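Local structure of threonine phosphate decarboxylase-like enzyme (Sulfurospirillum multivorans, 6OUX) at residues F13-K21 / D33-L41; E209-E217 / P323-L331. The protein catalyses the pyridoxal phosphate-dependent decarboxylation of L-serine O-phosphate to ethanolamine O-phosphate, a precursor in norcobamide biosynthesis. All blocks are in the same frame, centred on the assembly; numbering follows the deposited sequence.

Interaction 1 of 2, residues F13-K21 / D33-L41; sequences FTKAFHALK and DLKKMFPTL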
loop_
_atom_site.group_PDB
_atom_site.type_symbol
_atom_site.label_atom_id
_atom_site.label_comp_id
_atom_site.label_asym_id
_atom_site.label_seq_id
_atom_site.Cartn_x
_atom_site.Cartn_y
_atom_site.Cartn_z
ATOM N N PHE A 13 -0.861 -13.225 34.696
ATOM C CA PHE A 13 -0.404 -12.789 33.381
ATOM C C PHE A 13 -1.211 -13.423 32.235
ATOM O O PHE A 13 -1.747 -12.739 31.345
ATOM C CB PHE A 13 1.070 -13.105 33.229
ATOM C CG PHE A 13 1.626 -12.731 31.886
ATOM C CD1 PHE A 13 1.536 -13.628 30.775
ATOM C CD2 PHE A 13 2.213 -11.485 31.689
ATOM C CE1 PHE A 13 2.029 -13.275 29.553
ATOM C CE2 PHE A 13 2.710 -11.152 30.444
ATOM C CZ PHE A 13 2.636 -12.047 29.391
ATOM N N THR A 14 -1.315 -14.746 32.247
ATOM C CA THR A 14 -2.088 -15.441 31.182
ATOM C C THR A 14 -3.485 -14.928 31.018
ATOM O O THR A 14 -3.978 -14.720 29.876
ATOM C CB THR A 14 -2.183 -16.923 31.473
ATOM O OG1 THR A 14 -0.879 -17.452 31.650
ATOM C CG2 THR A 14 -2.947 -17.656 30.361
ATOM N N LYS A 15 -4.176 -14.719 32.142
ATOM C CA LYS A 15 -5.544 -14.213 32.041
ATOM C C LYS A 15 -5.607 -12.835 31.437
ATOM O O LYS A 15 -6.463 -12.581 30.564
ATOM C CB LYS A 15 -6.276 -14.240 33.406
ATOM C CG LYS A 15 -6.703 -15.653 33.787
ATOM C CD LYS A 15 -7.678 -15.578 34.941
ATOM C CE LYS A 15 -7.855 -16.922 35.638
ATOM N NZ LYS A 15 -9.230 -16.906 36.195
ATOM N N ALA A 16 -4.734 -11.920 31.895
ATOM C CA ALA A 16 -4.710 -10.553 31.337
ATOM C C ALA A 16 -4.337 -10.620 29.853
ATOM O O ALA A 16 -4.923 -9.940 28.997
ATOM C CB ALA A 16 -3.688 -9.715 32.095
ATOM N N PHE A 17 -3.361 -11.463 29.544
ATOM C CA PHE A 17 -2.879 -11.609 28.146
ATOM C C PHE A 17 -4.037 -12.014 27.159
ATOM O O PHE A 17 -4.272 -11.360 26.129
ATOM C CB PHE A 17 -1.676 -12.571 28.193
ATOM C CG PHE A 17 -1.153 -13.010 26.854
ATOM C CD1 PHE A 17 -0.169 -12.277 26.199
ATOM C CD2 PHE A 17 -1.602 -14.193 26.269
ATOM C CE1 PHE A 17 0.334 -12.721 24.994
ATOM C CE2 PHE A 17 -1.088 -14.626 25.039
ATOM C CZ PHE A 17 -0.141 -13.866 24.412
ATOM N N HIS A 18 -4.816 -13.024 27.536
ATOM C CA HIS A 18 -6.091 -13.336 26.850
ATOM C C HIS A 18 -7.157 -12.237 26.785
ATOM O O HIS A 18 -7.876 -12.131 25.804
ATOM C CB HIS A 18 -6.732 -14.559 27.474
ATOM C CG HIS A 18 -6.034 -15.850 27.158
ATOM N ND1 HIS A 18 -5.101 -15.986 26.146
ATOM C CD2 HIS A 18 -6.173 -17.083 27.702
ATOM C CE1 HIS A 18 -4.687 -17.241 26.094
ATOM N NE2 HIS A 18 -5.333 -17.928 27.021
ATOM N N ALA A 19 -7.321 -11.451 27.824
ATOM C CA ALA A 19 -8.284 -10.329 27.763
ATOM C C ALA A 19 -8.046 -9.426 26.535
ATOM O O ALA A 19 -8.987 -8.794 26.031
ATOM C CB ALA A 19 -8.212 -9.472 29.032
ATOM N N LEU A 20 -6.787 -9.337 26.088
ATOM C CA LEU A 20 -6.417 -8.442 24.975
ATOM C C LEU A 20 -7.078 -8.784 23.625
ATOM O O LEU A 20 -7.373 -9.950 23.338
ATOM C CB LEU A 20 -4.909 -8.423 24.815
ATOM C CG LEU A 20 -4.194 -7.757 25.955
ATOM C CD1 LEU A 20 -2.720 -8.107 25.887
ATOM C CD2 LEU A 20 -4.406 -6.251 25.876
ATOM N N LYS A 21 -7.320 -7.736 22.828
ATOM C CA LYS A 21 -7.734 -7.884 21.425
ATOM C C LYS A 21 -6.886 -8.971 20.717
ATOM O O LYS A 21 -5.647 -8.888 20.689
ATOM C CB LYS A 21 -7.581 -6.575 20.618
ATOM C CG LYS A 21 -8.381 -5.373 21.076
ATOM C CD LYS A 21 -9.777 -5.710 21.582
ATOM C CE LYS A 21 -10.671 -4.466 21.644
ATOM N NZ LYS A 21 -11.637 -4.392 20.506
ATOM N N ASP A 33 -0.382 -3.706 21.792
ATOM C CA ASP A 33 -1.285 -4.048 22.916
ATOM C C ASP A 33 -0.624 -4.658 24.168
ATOM O O ASP A 33 -1.137 -4.487 25.287
ATOM C CB ASP A 33 -2.396 -4.987 22.423
ATOM C CG ASP A 33 -3.564 -4.234 21.806
ATOM O OD1 ASP A 33 -3.489 -2.987 21.746
ATOM O OD2 ASP A 33 -4.558 -4.882 21.408
ATOM N N LEU A 34 0.471 -5.399 23.963
ATOM C CA LEU A 34 1.258 -6.000 25.040
ATOM C C LEU A 34 2.104 -4.960 25.763
ATOM O O LEU A 34 2.286 -5.054 26.962
ATOM C CB LEU A 34 2.221 -7.060 24.482
ATOM C CG LEU A 34 1.791 -8.488 24.133
ATOM C CD1 LEU A 34 3.010 -9.241 23.609
ATOM C CD2 LEU A 34 1.189 -9.223 25.326
ATOM N N LYS A 35 2.694 -4.024 25.014
ATOM C CA LYS A 35 3.440 -2.911 25.594
ATOM C C LYS A 35 2.578 -2.088 26.551
ATOM O O LYS A 35 3.055 -1.702 27.613
ATOM C CB LYS A 35 4.035 -1.989 24.513
ATOM C CG LYS A 35 4.708 -0.714 25.046
ATOM C CD LYS A 35 5.890 -1.017 25.973
ATOM C CE LYS A 35 6.435 0.225 26.671
ATOM N NZ LYS A 35 7.367 0.996 25.809
ATOM N N LYS A 36 1.332 -1.807 26.198
ATOM C CA LYS A 36 0.500 -1.032 27.145
ATOM C C LYS A 36 0.038 -1.901 28.323
ATOM O O LYS A 36 0.217 -1.507 29.465
ATOM C CB LYS A 36 -0.637 -0.225 26.480
ATOM C CG LYS A 36 -1.702 -0.995 25.716
ATOM C CD LYS A 36 -2.697 -0.028 25.077
ATOM C CE LYS A 36 -2.113 0.630 23.829
ATOM N NZ LYS A 36 -2.638 2.008 23.640
ATOM N N MET A 37 -0.476 -3.101 28.065
ATOM C CA MET A 37 -0.842 -4.030 29.163
ATOM C C MET A 37 0.364 -4.451 30.018
ATOM O O MET A 37 0.270 -4.538 31.235
ATOM C CB MET A 37 -1.560 -5.277 28.618
ATOM C CG MET A 37 -2.094 -6.250 29.675
ATOM S SD MET A 37 -3.414 -5.501 30.686
ATOM C CE MET A 37 -4.870 -6.319 30.011
ATOM N N PHE A 38 1.501 -4.729 29.406
ATOM C CA PHE A 38 2.650 -5.181 30.195
ATOM C C PHE A 38 3.849 -4.306 29.918
ATOM O O PHE A 38 4.768 -4.717 29.196
ATOM C CB PHE A 38 2.963 -6.642 29.893
ATOM C CG PHE A 38 1.791 -7.551 30.074
ATOM C CD1 PHE A 38 1.320 -7.844 31.346
ATOM C CD2 PHE A 38 1.151 -8.100 28.974
ATOM C CE1 PHE A 38 0.263 -8.719 31.508
ATOM C CE2 PHE A 38 0.097 -8.969 29.128
ATOM C CZ PHE A 38 -0.352 -9.286 30.395
ATOM N N PRO A 39 3.860 -3.094 30.508
ATOM C CA PRO A 39 4.860 -2.114 30.042
ATOM C C PRO A 39 6.284 -2.457 30.435
ATOM O O PRO A 39 7.215 -2.069 29.754
ATOM C CB PRO A 39 4.383 -0.768 30.645
ATOM C CG PRO A 39 3.277 -1.093 31.615
ATOM C CD PRO A 39 3.123 -2.607 31.692
ATOM N N THR A 40 6.456 -3.200 31.506
ATOM C CA THR A 40 7.759 -3.714 31.856
ATOM C C THR A 40 8.189 -4.986 31.079
ATOM O O THR A 40 9.320 -5.437 31.272
ATOM C CB THR A 40 7.787 -4.070 33.343
ATOM O OG1 THR A 40 6.764 -5.025 33.586
ATOM C CG2 THR A 40 7.523 -2.818 34.222
ATOM N N LEU A 41 7.304 -5.562 30.235
ATOM C CA LEU A 41 7.600 -6.823 29.490
ATOM C C LEU A 41 8.570 -6.571 28.353
ATOM O O LEU A 41 8.230 -5.878 27.402
ATOM C CB LEU A 41 6.315 -7.410 28.874
ATOM C CG LEU A 41 6.398 -8.690 28.052
ATOM C CD1 LEU A 41 6.936 -9.860 28.843
ATOM C CD2 LEU A 41 5.016 -9.014 27.528
HETATM O O HOH W 1 -4.161 -6.969 20.233
#

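Interaction 2 of 2, residues E209-E217 / P323-L331; sequences ESFIHFAYE and PSMANFVML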
loop_
_atom_site.group_PDB
_atom_site.type_symbol
_atom_site.label_atom_id
_atom_site.label_comp_id
_atom_site.label_asym_id
_atom_site.label_seq_id
_atom_site.Cartn_x
_atom_site.Cartn_y
_atom_site.Cartn_z
ATOM N N GLU A 209 3.057 -19.287 -3.583
ATOM C CA GLU A 209 4.363 -19.871 -3.296
ATOM C C GLU A 209 5.240 -18.970 -2.445
ATOM O O GLU A 209 6.478 -18.968 -2.612
ATOM C CB GLU A 209 5.088 -20.199 -4.622
ATOM C CG GLU A 209 5.362 -18.971 -5.484
ATOM C CD GLU A 209 6.412 -19.219 -6.540
ATOM O OE1 GLU A 209 6.804 -20.431 -6.736
ATOM O OE2 GLU A 209 6.795 -18.214 -7.208
ATOM N N SER A 210 4.633 -18.227 -1.568
ATOM C CA SER A 210 5.354 -17.214 -0.760
ATOM C C SER A 210 6.518 -17.800 0.062
ATOM O O SER A 210 7.491 -17.092 0.405
ATOM C CB SER A 210 4.380 -16.441 0.163
ATOM O OG SER A 210 3.544 -15.526 -0.551
ATOM N N PHE A 211 6.392 -19.065 0.449
ATOM C CA PHE A 211 7.481 -19.758 1.199
ATOM C C PHE A 211 8.402 -20.684 0.427
ATOM O O PHE A 211 9.179 -21.453 1.049
ATOM C CB PHE A 211 6.827 -20.502 2.395
ATOM C CG PHE A 211 5.976 -19.587 3.216
ATOM C CD1 PHE A 211 6.560 -18.563 3.915
ATOM C CD2 PHE A 211 4.599 -19.661 3.188
ATOM C CE1 PHE A 211 5.803 -17.674 4.645
ATOM C CE2 PHE A 211 3.839 -18.744 3.874
ATOM C CZ PHE A 211 4.439 -17.767 4.619
ATOM N N ILE A 212 8.320 -20.686 -0.906
ATOM C CA ILE A 212 8.960 -21.731 -1.696
ATOM C C ILE A 212 10.506 -21.588 -1.709
ATOM O O ILE A 212 11.217 -22.549 -1.917
ATOM C CB ILE A 212 8.422 -21.799 -3.151
ATOM C CG1 ILE A 212 8.717 -23.191 -3.769
ATOM C CG2 ILE A 212 8.930 -20.646 -4.002
ATOM C CD1 ILE A 212 8.004 -23.474 -5.057
ATOM N N HIS A 213 10.997 -20.411 -1.412
ATOM C CA HIS A 213 12.467 -20.166 -1.320
ATOM C C HIS A 213 13.104 -20.950 -0.146
ATOM O O HIS A 213 14.303 -21.115 -0.103
ATOM C CB HIS A 213 12.749 -18.668 -1.070
ATOM C CG HIS A 213 12.868 -17.839 -2.288
ATOM N ND1 HIS A 213 12.282 -18.160 -3.502
ATOM C CD2 HIS A 213 13.450 -16.624 -2.457
ATOM C CE1 HIS A 213 12.520 -17.184 -4.359
ATOM N NE2 HIS A 213 13.243 -16.258 -3.757
ATOM N N PHE A 214 12.310 -21.420 0.806
ATOM C CA PHE A 214 12.750 -22.225 1.949
ATOM C C PHE A 214 12.691 -23.702 1.721
ATOM O O PHE A 214 13.251 -24.430 2.519
ATOM C CB PHE A 214 11.991 -21.816 3.225
ATOM C CG PHE A 214 11.989 -20.334 3.423
ATOM C CD1 PHE A 214 13.197 -19.662 3.607
ATOM C CD2 PHE A 214 10.847 -19.598 3.289
ATOM C CE1 PHE A 214 13.218 -18.288 3.713
ATOM C CE2 PHE A 214 10.860 -18.208 3.413
ATOM C CZ PHE A 214 12.052 -17.562 3.598
ATOM N N ALA A 215 12.137 -24.144 0.599
ATOM C CA ALA A 215 12.018 -25.587 0.310
ATOM C C ALA A 215 13.185 -26.057 -0.571
ATOM O O ALA A 215 13.922 -25.261 -1.225
ATOM C CB ALA A 215 10.681 -25.899 -0.370
ATOM N N TYR A 216 13.368 -27.362 -0.596
ATOM C CA TYR A 216 14.425 -27.889 -1.447
ATOM C C TYR A 216 14.050 -29.284 -1.889
ATOM O O TYR A 216 13.390 -29.981 -1.147
ATOM C CB TYR A 216 15.805 -27.841 -0.731
ATOM C CG TYR A 216 15.873 -28.587 0.563
ATOM C CD1 TYR A 216 15.486 -27.976 1.746
ATOM C CD2 TYR A 216 16.243 -29.928 0.613
ATOM C CE1 TYR A 216 15.475 -28.648 2.932
ATOM C CE2 TYR A 216 16.267 -30.623 1.832
ATOM C CZ TYR A 216 15.872 -29.970 2.982
ATOM O OH TYR A 216 15.863 -30.601 4.180
ATOM N N GLU A 217 14.431 -29.607 -3.111
ATOM C CA GLU A 217 14.246 -30.933 -3.687
ATOM C C GLU A 217 15.566 -31.692 -3.908
ATOM O O GLU A 217 15.496 -32.852 -4.242
ATOM C CB GLU A 217 13.416 -30.844 -4.987
ATOM C CG GLU A 217 11.940 -30.549 -4.673
ATOM C CD GLU A 217 11.028 -30.571 -5.899
ATOM O OE1 GLU A 217 11.376 -31.318 -6.879
ATOM O OE2 GLU A 217 9.994 -29.834 -5.893
ATOM N N PRO A 323 6.400 -31.880 9.973
ATOM C CA PRO A 323 7.415 -31.692 8.958
ATOM C C PRO A 323 7.189 -30.383 8.254
ATOM O O PRO A 323 6.044 -30.022 8.055
ATOM C CB PRO A 323 7.176 -32.829 7.946
ATOM C CG PRO A 323 6.117 -33.687 8.489
ATOM C CD PRO A 323 5.662 -33.142 9.822
ATOM N N SER A 324 8.260 -29.715 7.842
ATOM C CA SER A 324 8.180 -28.408 7.252
ATOM C C SER A 324 9.301 -28.144 6.258
ATOM O O SER A 324 10.426 -28.609 6.447
ATOM C CB SER A 324 8.263 -27.376 8.350
ATOM O OG SER A 324 8.132 -26.076 7.869
ATOM N N MET A 325 8.964 -27.391 5.207
ATOM C CA MET A 325 9.942 -26.797 4.286
ATOM C C MET A 325 9.695 -25.322 4.146
ATOM O O MET A 325 9.846 -24.753 3.088
ATOM C CB MET A 325 9.799 -27.455 2.980
ATOM C CG MET A 325 10.216 -28.900 3.105
ATOM S SD MET A 325 11.892 -29.029 2.413
ATOM C CE MET A 325 11.032 -29.394 1.045
ATOM N N ALA A 326 9.316 -24.707 5.236
ATOM C CA ALA A 326 9.088 -23.261 5.224
ATOM C C ALA A 326 10.043 -22.593 6.215
ATOM O O ALA A 326 10.947 -23.227 6.677
ATOM C CB ALA A 326 7.669 -22.963 5.539
ATOM N N ASN A 327 9.810 -21.334 6.561
ATOM C CA ASN A 327 10.603 -20.633 7.549
ATOM C C ASN A 327 9.934 -20.544 8.903
ATOM O O ASN A 327 10.075 -19.572 9.643
ATOM C CB ASN A 327 10.992 -19.237 7.006
ATOM C CG ASN A 327 9.833 -18.356 6.744
ATOM O OD1 ASN A 327 8.766 -18.837 6.482
ATOM N ND2 ASN A 327 10.071 -17.037 6.684
ATOM N N PHE A 328 9.166 -21.586 9.204
ATOM C CA PHE A 328 8.504 -21.734 10.453
ATOM C C PHE A 328 8.246 -23.246 10.634
ATOM O O PHE A 328 8.306 -24.034 9.658
ATOM C CB PHE A 328 7.178 -20.911 10.446
ATOM C CG PHE A 328 6.308 -21.233 9.298
ATOM C CD1 PHE A 328 5.517 -22.358 9.317
ATOM C CD2 PHE A 328 6.254 -20.404 8.183
ATOM C CE1 PHE A 328 4.739 -22.684 8.209
ATOM C CE2 PHE A 328 5.479 -20.732 7.061
ATOM C CZ PHE A 328 4.699 -21.861 7.097
ATOM N N VAL A 329 7.997 -23.611 11.880
ATOM C CA VAL A 329 7.685 -24.964 12.308
ATOM C C VAL A 329 6.460 -24.849 13.213
ATOM O O VAL A 329 6.324 -23.831 13.917
ATOM C CB VAL A 329 8.862 -25.548 13.103
ATOM C CG1 VAL A 329 8.658 -27.013 13.332
ATOM C CG2 VAL A 329 10.152 -25.446 12.312
ATOM N N MET A 330 5.565 -25.825 13.133
ATOM C CA MET A 330 4.434 -25.973 14.009
ATOM C C MET A 330 4.703 -27.177 14.917
ATOM O O MET A 330 5.074 -28.276 14.449
ATOM C CB MET A 330 3.116 -26.222 13.220
ATOM C CG MET A 330 1.771 -25.891 13.973
ATOM S SD MET A 330 0.260 -26.059 12.960
ATOM C CE MET A 330 -0.573 -24.707 13.067
ATOM N N LEU A 331 4.467 -26.950 16.217
ATOM C CA LEU A 331 4.728 -27.909 17.292
ATOM C C LEU A 331 3.418 -28.274 17.996
ATOM O O LEU A 331 2.703 -27.384 18.352
ATOM C CB LEU A 331 5.630 -27.239 18.323
ATOM C CG LEU A 331 7.109 -27.523 18.222
ATOM C CD1 LEU A 331 7.634 -27.024 16.915
ATOM C CD2 LEU A 331 7.873 -26.871 19.325
HETATM O O HOH W 2 13.275 -24.641 5.305
#

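Interaction 1 of 2, residues F13-K21 / D33-L41
F13 and F38 stack where two short N-terminal helices, 11-19 and 31-37, lie against each other at the enzyme's surface. The ring centroids are 4.2 Å apart and the planes inclined by 29°, so the rings meet face to face without being quite parallel; F13 CE2 stands 3.4 Å above the centre of the F38 ring. Phenylalanine suits both places by offering a broad flat face. On the opposite face of F38 lies M37 CG, and the edge of the ring points at F17 N, wedging the side chain between its own helix end and the facing helix. F13 reaches across because its CG is anti to the backbone N (chi1 178°). F38 is the first residue to leave the helical conformation, and a type I turn from F38 to L41 brings the chain back, letting L41 CD2 approach the F13 edge at CZ, 4.3 Å away. A16 presents only a methyl, CB lying 3.8 Å from F38 CZ, a small side chain that lets the F38 ring lie against helix 11-19. L34 CD2 meets the edge of the F17 ring at CD1 (3.5 Å). L20, likewise branched, rests its methyls on the backbone O of D33 and on M37 CB, CD2 being 4.1 Å from the latter. No direct hydrogen bond crosses, so apolar packing carries the contact. Behind it runs helix 339-350: F13 leans on S344 and V348, F17 on L347, and T14 OG1 hydrogen-bonds S344 OG, while P29 touches F17 and L20.

Interaction 2 of 2, residues E209-E217 / P323-L331
F211 and F328 meet as a T-shaped pair: the edge of F328 points at the face of F211, with planes at 89° and centroids 5.2 Å apart. F328 CE2 stands 3.8 Å above the centre of the F211 ring, directing its hydrogen at the pi cloud. Here the loop after strand 204-208 meets the start of strand 328-332 in the buried centre of the class I/II aminotransferase-type fold, and the two rings lie beside N181 and R369, probable O-phospho-L-serine-binding residues. A326 CB touches F211 CB and also lies on one face of F328, a methyl fitting between two aromatic groups. F214 is matched differently. N327 lies over it, amide and ring planes only 8° apart, a flat group suited to a flat ring, and N327 CB sits 3.7 Å from the F214 ring centroid as a CH-pi contact. With chi1 at 63°, N327 CG stands between the backbone N and the carbonyl carbon, which folds the amide back over the ring. Its ND2 is engaged by S51 O, whereas OD1 comes 3.4 Å from F211 CD1, no hydrogen bond. At the far end the bend of M325 at chi2 sets SD over the face of Y216, 4.0 Å from the ring centroid, a Met-aromatic contact; the bend at chi3 then turns CE toward A215 CB. Segment 323-331 is braced by S324: OG accepts from A326 N in an ST turn and donates to F328 O at 2.7 Å. No direct hydrogen bond joins the two segments, but a water donates to both F214 O (2.8 Å) and A326 O. Cohesion therefore comes chiefly from ring faces, sulfur and methyls. The price is three buried polar atoms, N327 OD1, N327 N and Y216 N, with no hydrogen-bonding partner in the model.

In the fold
The two contacts follow one another along the chain, interaction 1 closing before interaction 2 opens, with centres 31 Å apart and nearest atoms about 15 Å apart. Interaction 1 joins neighbouring helices on the outside; interaction 2 ties residues over a hundred positions apart near the chain's centre, linking the loop after strand 204-208 of the seven-stranded sheet to strand 328-332 of the five-stranded one. Helix 339-350, which follows that strand, lies beneath interaction 1. Interaction 2 borders the probable O-phospho-L-serine site, the side chains of F211 and F328 being about 4 Å from those of N181 and R369, respectively; interaction 1 lies farther out, its F17 side chain about 8 Å from that of R355.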